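Local coordinates for protein 3-hydroxyacyl-CoA dehydrogenase (Archaeoglobus fulgidus, PDB 1ZEJ) that probably oxidises a hydroxyl group of its substrate with NAD+ as a homodimeric dehydrogenase, at residues A28-S33 with V128-P133; I76-V81 with E157-E162; N100-S105 with S150-F155. All blocks are in the same frame, centred on the assembly; numbering follows the deposited sequence.

How the interactions relate
All three contacts belong to the nucleotide-binding domain, and all reach the same sheet. The centre of interaction 2 lies about 8 Å from those of interactions 1 and 3, which are about 17 Å apart, so interaction 2 sits between them. Trp130 NE1 of interaction 1 packs 3.8 Å from Met78 SE of interaction 2. Interactions 2 and 3 share helix 150-162, and between the neighbouring strands 76-79 and 103-105 Glu79 OE1 probably hydrogen-bonds Ser105 OG. Interaction 1 contains Asn132, predicted to bind NAD+, and His129, predicted to matter for catalysis; the side chain of Trp130 is also about 4 Å from that of Met23 in the predicted NAD+ site. Interaction 3 is remote from the annotated sites.

Interaction 1. Residues A28-S33 with V128-P133; sequences AIAIAS and VHWMNP
Trp130 meets the helical residues Ala30 and Ile31 with the benzene end of its indole. CZ3 packs 3.8 Å from Ala30 CB, and the adjacent ring atom CH2 lies 4.2 Å from Ile31 CG1. Both aliphatic groups approach the indole obliquely. Trp130 holds its CG anti to the carbonyl carbon (chi1 -65°), which swings the indole from the strand toward the helix. All three residues are buried, and the interface is small, with 99 Å² lost between the segments and no hydrogen bond bridging them.

The contact loosens beyond the tryptophan. Pro133, preceded by a cis peptide, has its CA 9.0 Å from Ala30 CA, the shortest such spacing here, yet its ring does not touch the helical segment. It and Asn132 are partly exposed, and Asn132 is predicted to bind NAD+. At the exposed end of the helical segment, Ser33 OG turns back to bond Ala30 O at 2.6 Å, tilted 21° from the carbonyl plane.

His129, predicted to matter for catalysis, hydrogen-bonds Glu141 through ND1. Helix 22-32 follows the glycine-rich turn of the Rossmann fold, and Trp130 bridges it to strand 125-130, with Met23 and Ile27 of that helix, Val140 of strand 139-144 and Leu160 of helix 150-162 also against the indole.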
loop_
_atom_site.group_PDB
_atom_site.type_symbol
_atom_site.label_atom_id
_atom_site.label_comp_id
_atom_site.label_asym_id
_atom_site.label_seq_id
_atom_site.Cartn_x
_atom_site.Cartn_y
_atom_site.Cartn_z
ATOM N N ALA A 28 -22.881 -14.980 -4.116
ATOM C CA ALA A 28 -24.125 -15.598 -3.624
ATOM C C ALA A 28 -24.081 -15.766 -2.090
ATOM O O ALA A 28 -25.048 -15.414 -1.417
ATOM C CB ALA A 28 -24.351 -16.944 -4.299
ATOM N N ILE A 29 -22.923 -16.167 -1.554
ATOM C CA ILE A 29 -22.730 -16.289 -0.107
ATOM C C ILE A 29 -22.796 -14.942 0.584
ATOM O O ILE A 29 -23.462 -14.812 1.582
ATOM C CB ILE A 29 -21.417 -17.005 0.254
ATOM C CG1 ILE A 29 -21.452 -18.447 -0.214
ATOM C CG2 ILE A 29 -21.114 -16.893 1.747
ATOM C CD1 ILE A 29 -20.088 -19.122 -0.177
ATOM N N ALA A 30 -22.146 -13.941 0.031
ATOM C CA ALA A 30 -22.203 -12.579 0.581
ATOM C C ALA A 30 -23.633 -12.033 0.626
ATOM O O ALA A 30 -24.085 -11.489 1.629
ATOM C CB ALA A 30 -21.295 -11.647 -0.240
ATOM N N ILE A 31 -24.368 -12.228 -0.458
ATOM C CA ILE A 31 -25.703 -11.682 -0.558
ATOM C C ILE A 31 -26.757 -12.454 0.302
ATOM O O ILE A 31 -27.704 -11.855 0.826
ATOM C CB ILE A 31 -26.091 -11.630 -2.057
ATOM C CG1 ILE A 31 -25.214 -10.575 -2.741
ATOM C CG2 ILE A 31 -27.585 -11.303 -2.237
ATOM C CD1 ILE A 31 -25.407 -10.439 -4.187
ATOM N N ALA A 32 -26.594 -13.771 0.412
ATOM C CA ALA A 32 -27.539 -14.615 1.072
ATOM C C ALA A 32 -27.610 -14.353 2.570
ATOM O O ALA A 32 -28.573 -14.788 3.194
ATOM C CB ALA A 32 -27.230 -16.071 0.818
ATOM N N SER A 33 -26.611 -13.634 3.111
ATOM C CA SER A 33 -26.635 -13.158 4.484
ATOM C C SER A 33 -27.879 -12.321 4.787
ATOM O O SER A 33 -28.419 -12.437 5.888
ATOM C CB SER A 33 -25.353 -12.386 4.841
ATOM O OG SER A 33 -25.160 -11.255 4.024
ATOM N N VAL A 128 -19.560 -4.180 -10.985
ATOM C CA VAL A 128 -19.430 -4.289 -9.501
ATOM C C VAL A 128 -18.304 -5.273 -9.238
ATOM O O VAL A 128 -18.489 -6.502 -9.467
ATOM C CB VAL A 128 -20.736 -4.723 -8.784
ATOM C CG1 VAL A 128 -20.536 -4.957 -7.337
ATOM C CG2 VAL A 128 -21.816 -3.728 -8.947
ATOM N N HIS A 129 -17.174 -4.742 -8.762
ATOM C CA HIS A 129 -15.918 -5.415 -8.562
ATOM C C HIS A 129 -15.759 -5.819 -7.089
ATOM O O HIS A 129 -15.566 -4.991 -6.201
ATOM C CB HIS A 129 -14.809 -4.471 -9.036
ATOM C CG HIS A 129 -13.427 -4.989 -8.863
ATOM N ND1 HIS A 129 -12.355 -4.148 -8.632
ATOM C CD2 HIS A 129 -12.918 -6.251 -8.916
ATOM C CE1 HIS A 129 -11.255 -4.876 -8.512
ATOM N NE2 HIS A 129 -11.575 -6.154 -8.672
ATOM N N TRP A 130 -15.992 -7.103 -6.852
ATOM C CA TRP A 130 -15.903 -7.708 -5.541
ATOM C C TRP A 130 -14.499 -8.168 -5.351
ATOM O O TRP A 130 -13.823 -8.516 -6.303
ATOM C CB TRP A 130 -16.798 -8.946 -5.459
ATOM C CG TRP A 130 -18.282 -8.691 -5.576
ATOM C CD1 TRP A 130 -18.982 -8.502 -6.732
ATOM C CD2 TRP A 130 -19.240 -8.637 -4.522
ATOM N NE1 TRP A 130 -20.305 -8.338 -6.465
ATOM C CE2 TRP A 130 -20.489 -8.397 -5.110
ATOM C CE3 TRP A 130 -19.162 -8.752 -3.137
ATOM C CZ2 TRP A 130 -21.665 -8.296 -4.362
ATOM C CZ3 TRP A 130 -20.337 -8.669 -2.389
ATOM C CH2 TRP A 130 -21.566 -8.425 -2.999
HETATM N N MSE A 131 -14.046 -8.212 -4.102
HETATM C CA MSE A 131 -12.696 -8.694 -3.799
HETATM C C MSE A 131 -12.808 -10.167 -3.377
HETATM O O MSE A 131 -13.896 -10.730 -3.295
HETATM C CB MSE A 131 -12.034 -7.830 -2.719
HETATM C CG MSE A 131 -12.164 -6.335 -2.913
HETATM SE SE MSE A 131 -11.261 -5.688 -4.521
HETATM C CE MSE A 131 -12.465 -4.213 -5.072
ATOM N N ASN A 132 -11.685 -10.813 -3.205
ATOM C CA ASN A 132 -11.664 -12.254 -3.017
ATOM C C ASN A 132 -11.245 -12.620 -1.617
ATOM O O ASN A 132 -10.127 -12.301 -1.244
ATOM C CB ASN A 132 -10.667 -12.880 -4.004
ATOM C CG ASN A 132 -10.833 -14.401 -4.130
ATOM O OD1 ASN A 132 -11.899 -14.977 -3.839
ATOM N ND2 ASN A 132 -9.777 -15.051 -4.564
ATOM N N PRO A 133 -12.094 -13.351 -0.859
ATOM C CA PRO A 133 -13.473 -13.781 -1.164
ATOM C C PRO A 133 -14.505 -12.689 -0.941
ATOM O O PRO A 133 -14.366 -11.920 0.038
ATOM C CB PRO A 133 -13.714 -14.931 -0.187
ATOM C CG PRO A 133 -12.458 -15.134 0.593
ATOM C CD PRO A 133 -11.637 -13.893 0.423
#

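Interaction 2. Residues I76-V81 with E157-E162; sequences IVMEAV and EGFLRE
Phe159 is met by two side chains of the strand, Ile76 and Met78, which project from the same side of it. Before that ring, the helical segment begins with Glu157, whose OE2 receives Arg161 NH2 at 3.2 Å in a salt bridge that spans one turn of the helix; OE2 lies out of the guanidinium plane of Arg161, and the second bond, from NE, is weak. Gly158 O accepts the backbone N-H of Glu162.

Phe159 then carries the contact. Its CG stands anti to the backbone N (chi1 171°), which sends the ring toward the strand. In one of the two conformers of Ile76, CD1 lies over one face of the Phe159 ring, 3.6 Å from its centroid and 21° off the normal. For that conformer this is a CH-pi contact, displaced toward the rim, with Ile76 CD1 3.4 Å from Phe159 CG; for the other it is doubtful. Met78, built as selenomethionine, arrives from the opposite direction to the phenylalanine: its chain bends at chi2 (-100°) and brings CE to 3.5 Å from Phe159 CE2, obliquely to the ring. Leu160 is more marginal, its CD2 some 4.5 Å from Met78 CE. Arg161 has its NH1 near Arg202 of the second subunit, a close approach of like charges.

Strand alternation puts Glu79 on the other side of the sheet, where OE2 takes the N-H of Val81 at 2.6 Å through its anti lone pair and also forms a salt bridge with Lys88, predicted to bind NAD+. Through Phe159, helix 150-162 packs on the side of the sheet that bears Ile76 and Met78, with the ring also against Val15 of strand 14-18 and stacked on His35, while helix 85-96 meets Val77 and Glu79 on the other.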
loop_
_atom_site.group_PDB
_atom_site.type_symbol
_atom_site.label_atom_id
_atom_site.label_comp_id
_atom_site.label_asym_id
_atom_site.label_seq_id
_atom_site.Cartn_x
_atom_site.Cartn_y
_atom_site.Cartn_z
ATOM N N ILE A 76 -32.022 -7.222 -8.798
ATOM C CA ILE A 76 -30.679 -6.902 -9.234
ATOM C C ILE A 76 -30.107 -8.202 -9.831
ATOM O O ILE A 76 -30.405 -9.319 -9.344
ATOM C CB ILE A 76 -29.703 -6.536 -8.064
ATOM C CG1 ILE A 76 -30.099 -5.244 -7.339
ATOM C CG2 ILE A 76 -28.285 -6.406 -8.605
ATOM C CD1 ILE A 76 -29.093 -4.808 -6.167
ATOM N N VAL A 77 -29.388 -8.078 -10.937
ATOM C CA VAL A 77 -28.649 -9.190 -11.523
ATOM C C VAL A 77 -27.145 -8.930 -11.402
ATOM O O VAL A 77 -26.646 -7.827 -11.728
ATOM C CB VAL A 77 -28.984 -9.386 -12.972
ATOM C CG1 VAL A 77 -28.178 -10.588 -13.588
ATOM C CG2 VAL A 77 -30.479 -9.552 -13.126
HETATM N N MSE A 78 -26.437 -9.931 -10.891
HETATM C CA MSE A 78 -24.948 -9.915 -10.817
HETATM C C MSE A 78 -24.434 -10.985 -11.768
HETATM O O MSE A 78 -24.825 -12.152 -11.675
HETATM C CB MSE A 78 -24.475 -10.240 -9.413
HETATM C CG MSE A 78 -25.118 -9.378 -8.335
HETATM SE SE MSE A 78 -23.884 -7.989 -7.838
HETATM C CE MSE A 78 -24.981 -6.906 -6.538
ATOM N N GLU A 79 -23.568 -10.593 -12.690
ATOM C CA GLU A 79 -22.980 -11.507 -13.653
ATOM C C GLU A 79 -21.495 -11.748 -13.326
ATOM O O GLU A 79 -20.729 -10.805 -13.148
ATOM C CB GLU A 79 -23.218 -10.984 -15.075
ATOM C CG GLU A 79 -22.386 -11.696 -16.136
ATOM C CD GLU A 79 -20.961 -11.208 -16.206
ATOM O OE1 GLU A 79 -20.777 -10.024 -16.500
ATOM O OE2 GLU A 79 -20.016 -12.000 -15.979
ATOM N N ALA A 80 -21.110 -13.016 -13.164
ATOM C CA ALA A 80 -19.734 -13.366 -12.881
ATOM C C ALA A 80 -19.289 -14.526 -13.742
ATOM O O ALA A 80 -18.868 -15.550 -13.208
ATOM C CB ALA A 80 -19.580 -13.721 -11.408
ATOM N N VAL A 81 -19.357 -14.378 -15.065
ATOM C CA VAL A 81 -18.970 -15.458 -15.972
ATOM C C VAL A 81 -17.522 -15.246 -16.430
ATOM O O VAL A 81 -16.865 -14.299 -15.998
ATOM C CB VAL A 81 -19.935 -15.585 -17.179
ATOM C CG1 VAL A 81 -21.355 -15.826 -16.707
ATOM C CG2 VAL A 81 -19.903 -14.348 -18.099
ATOM N N GLU A 157 -25.321 1.087 -4.923
ATOM C CA GLU A 157 -24.536 1.546 -3.787
ATOM C C GLU A 157 -25.250 1.307 -2.465
ATOM O O GLU A 157 -24.645 0.825 -1.519
ATOM C CB GLU A 157 -24.159 3.034 -3.935
ATOM C CG GLU A 157 -23.246 3.492 -2.861
ATOM C CD GLU A 157 -22.759 4.924 -3.017
ATOM O OE1 GLU A 157 -23.357 5.699 -3.816
ATOM O OE2 GLU A 157 -21.801 5.249 -2.298
ATOM N N GLY A 158 -26.538 1.656 -2.406
ATOM C CA GLY A 158 -27.359 1.454 -1.212
ATOM C C GLY A 158 -27.478 -0.032 -0.862
ATOM O O GLY A 158 -27.269 -0.419 0.277
ATOM N N PHE A 159 -27.778 -0.858 -1.853
ATOM C CA PHE A 159 -27.817 -2.312 -1.675
ATOM C C PHE A 159 -26.516 -2.823 -1.057
ATOM O O PHE A 159 -26.503 -3.555 -0.068
ATOM C CB PHE A 159 -28.045 -2.985 -3.028
ATOM C CG PHE A 159 -27.894 -4.483 -2.998
ATOM C CD1 PHE A 159 -28.894 -5.290 -2.478
ATOM C CD2 PHE A 159 -26.757 -5.086 -3.471
ATOM C CE1 PHE A 159 -28.740 -6.682 -2.441
ATOM C CE2 PHE A 159 -26.611 -6.472 -3.439
ATOM C CZ PHE A 159 -27.595 -7.252 -2.938
ATOM N N LEU A 160 -25.396 -2.451 -1.656
ATOM C CA LEU A 160 -24.111 -2.945 -1.164
ATOM C C LEU A 160 -23.787 -2.407 0.232
ATOM O O LEU A 160 -23.291 -3.141 1.071
ATOM C CB LEU A 160 -23.000 -2.586 -2.138
ATOM C CG LEU A 160 -23.045 -3.289 -3.480
ATOM C CD1 LEU A 160 -22.031 -2.689 -4.415
ATOM C CD2 LEU A 160 -22.752 -4.715 -3.264
ATOM N N ARG A 161 -24.085 -1.142 0.480
ATOM C CA ARG A 161 -23.809 -0.543 1.796
ATOM C C ARG A 161 -24.641 -1.256 2.864
ATOM O O ARG A 161 -24.143 -1.611 3.944
ATOM C CB ARG A 161 -24.104 0.966 1.800
ATOM C CG ARG A 161 -23.035 1.802 1.097
ATOM C CD ARG A 161 -23.004 3.239 1.517
ATOM N NE ARG A 161 -21.983 4.012 0.786
ATOM C CZ ARG A 161 -20.649 3.906 0.949
ATOM N NH1 ARG A 161 -20.080 3.008 1.802
ATOM N NH2 ARG A 161 -19.864 4.702 0.215
ATOM N N GLU A 162 -25.899 -1.513 2.554
ATOM C CA GLU A 162 -26.789 -2.134 3.537
ATOM C C GLU A 162 -26.392 -3.582 3.793
ATOM O O GLU A 162 -26.711 -4.145 4.817
ATOM C CB GLU A 162 -28.255 -2.035 3.103
ATOM C CG GLU A 162 -28.789 -0.627 3.209
#

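Interaction 3. Residues N100-S105 with S150-F155; sequences NAPLCS and SKTVAF
Pro102 meets two residues of the helix, Thr152 and Phe155, through successive atoms of its ring. The CA atoms of Pro102 and Thr152 are 6.2 Å apart, the closest pairing of the two backbones. Starting at CB, the proline touches Thr152 CG2 at 3.9 Å, methylene against methyl. Thr152 can offer that methyl because a chi1 of -58° sets OG1 beside the backbone N and puts CG2 anti to that N, while OG1 hydrogen-bonds Asp149, just before the segment.

Pro102 leads directly into strand 103-105, which lies between strands 76-79 and 125-130 in the parallel part of the Rossmann-type sheet; the contact therefore joins the entrance of a central strand to the first turns of helix 150-162. The CB of Leu103 is directed away from that helix, and its side chain touches Val77 and, on helix 85-96, Val95.

Farther along the ring, Pro102 CG reaches the phenyl group of Phe155, 3.8 Å from CD2 and 4.2 Å from CE2. The two side chains cross at about a right angle, with CG approaching the aromatic ring obliquely. Phe155 is exposed, and its ring also rests on Met13.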
loop_
_atom_site.group_PDB
_atom_site.type_symbol
_atom_site.label_atom_id
_atom_site.label_comp_id
_atom_site.label_asym_id
_atom_site.label_seq_id
_atom_site.Cartn_x
_atom_site.Cartn_y
_atom_site.Cartn_z
ATOM N N ASN A 100 -35.807 -5.235 -16.409
ATOM C CA ASN A 100 -35.293 -3.863 -16.350
ATOM C C ASN A 100 -34.434 -3.570 -15.077
ATOM O O ASN A 100 -34.055 -2.437 -14.848
ATOM C CB ASN A 100 -36.487 -2.884 -16.391
ATOM C CG ASN A 100 -37.219 -2.915 -17.702
ATOM O OD1 ASN A 100 -36.594 -3.022 -18.765
ATOM N ND2 ASN A 100 -38.559 -2.805 -17.652
ATOM N N ALA A 101 -34.178 -4.582 -14.254
ATOM C CA ALA A 101 -33.350 -4.439 -13.067
ATOM C C ALA A 101 -31.943 -3.988 -13.413
ATOM O O ALA A 101 -31.466 -4.251 -14.526
ATOM C CB ALA A 101 -33.268 -5.753 -12.323
ATOM N N PRO A 102 -31.242 -3.385 -12.442
ATOM C CA PRO A 102 -29.814 -3.121 -12.643
ATOM C C PRO A 102 -29.071 -4.416 -12.938
ATOM O O PRO A 102 -29.352 -5.475 -12.326
ATOM C CB PRO A 102 -29.379 -2.533 -11.302
ATOM C CG PRO A 102 -30.524 -1.962 -10.734
ATOM C CD PRO A 102 -31.683 -2.880 -11.129
ATOM N N LEU A 103 -28.151 -4.329 -13.879
ATOM C CA LEU A 103 -27.305 -5.434 -14.295
ATOM C C LEU A 103 -25.870 -5.097 -13.951
ATOM O O LEU A 103 -25.372 -4.056 -14.353
ATOM C CB LEU A 103 -27.385 -5.639 -15.803
ATOM C CG LEU A 103 -28.757 -5.793 -16.443
ATOM C CD1 LEU A 103 -28.577 -5.960 -17.954
ATOM C CD2 LEU A 103 -29.447 -6.967 -15.840
ATOM N N CYS A 104 -25.204 -5.987 -13.232
ATOM C CA CYS A 104 -23.928 -5.677 -12.601
ATOM C C CYS A 104 -22.907 -6.728 -13.002
ATOM O O CYS A 104 -22.978 -7.817 -12.479
ATOM C CB CYS A 104 -24.081 -5.741 -11.092
ATOM S SG CYS A 104 -25.278 -4.631 -10.410
ATOM N N SER A 105 -21.917 -6.412 -13.827
ATOM C CA SER A 105 -20.885 -7.380 -14.182
ATOM C C SER A 105 -19.698 -7.340 -13.177
ATOM O O SER A 105 -19.158 -6.273 -12.908
ATOM C CB SER A 105 -20.420 -7.129 -15.612
ATOM O OG SER A 105 -19.380 -8.028 -15.955
ATOM N N SER A 150 -27.488 7.794 -12.799
ATOM C CA SER A 150 -27.262 8.012 -11.372
ATOM C C SER A 150 -28.145 7.161 -10.459
ATOM O O SER A 150 -27.722 6.768 -9.368
ATOM C CB SER A 150 -27.585 9.466 -11.008
ATOM O OG SER A 150 -27.659 9.602 -9.598
ATOM N N LYS A 151 -29.366 6.950 -10.898
ATOM C CA LYS A 151 -30.347 6.138 -10.169
ATOM C C LYS A 151 -29.882 4.707 -9.992
ATOM O O LYS A 151 -30.086 4.127 -8.912
ATOM C CB LYS A 151 -31.688 6.166 -10.908
ATOM C CG LYS A 151 -32.602 5.007 -10.695
ATOM N N THR A 152 -29.277 4.159 -11.046
ATOM C CA THR A 152 -28.744 2.802 -11.007
ATOM C C THR A 152 -27.564 2.718 -10.041
ATOM O O THR A 152 -27.487 1.797 -9.237
ATOM C CB THR A 152 -28.313 2.310 -12.389
ATOM O OG1 THR A 152 -29.435 2.371 -13.261
ATOM C CG2 THR A 152 -27.797 0.865 -12.318
ATOM N N VAL A 153 -26.664 3.692 -10.098
ATOM C CA VAL A 153 -25.595 3.735 -9.143
ATOM C C VAL A 153 -26.079 3.807 -7.705
ATOM O O VAL A 153 -25.599 3.055 -6.853
ATOM C CB VAL A 153 -24.625 4.908 -9.406
ATOM C CG1 VAL A 153 -23.475 4.836 -8.429
ATOM C CG2 VAL A 153 -24.138 4.857 -10.840
ATOM N N ALA A 154 -26.979 4.743 -7.407
ATOM C CA ALA A 154 -27.410 4.935 -6.020
ATOM C C ALA A 154 -28.146 3.702 -5.455
ATOM O O ALA A 154 -27.991 3.353 -4.284
ATOM C CB ALA A 154 -28.296 6.171 -5.924
ATOM N N PHE A 155 -28.947 3.062 -6.284
ATOM C CA PHE A 155 -29.612 1.832 -5.933
ATOM C C PHE A 155 -28.604 0.725 -5.567
ATOM O O PHE A 155 -28.677 0.140 -4.491
ATOM C CB PHE A 155 -30.472 1.361 -7.082
ATOM C CG PHE A 155 -31.285 0.152 -6.755
ATOM C CD1 PHE A 155 -32.524 0.274 -6.140
ATOM C CD2 PHE A 155 -30.839 -1.097 -7.040
ATOM C CE1 PHE A 155 -33.311 -0.885 -5.840
ATOM C CE2 PHE A 155 -31.625 -2.243 -6.737
ATOM C CZ PHE A 155 -32.834 -2.118 -6.145
#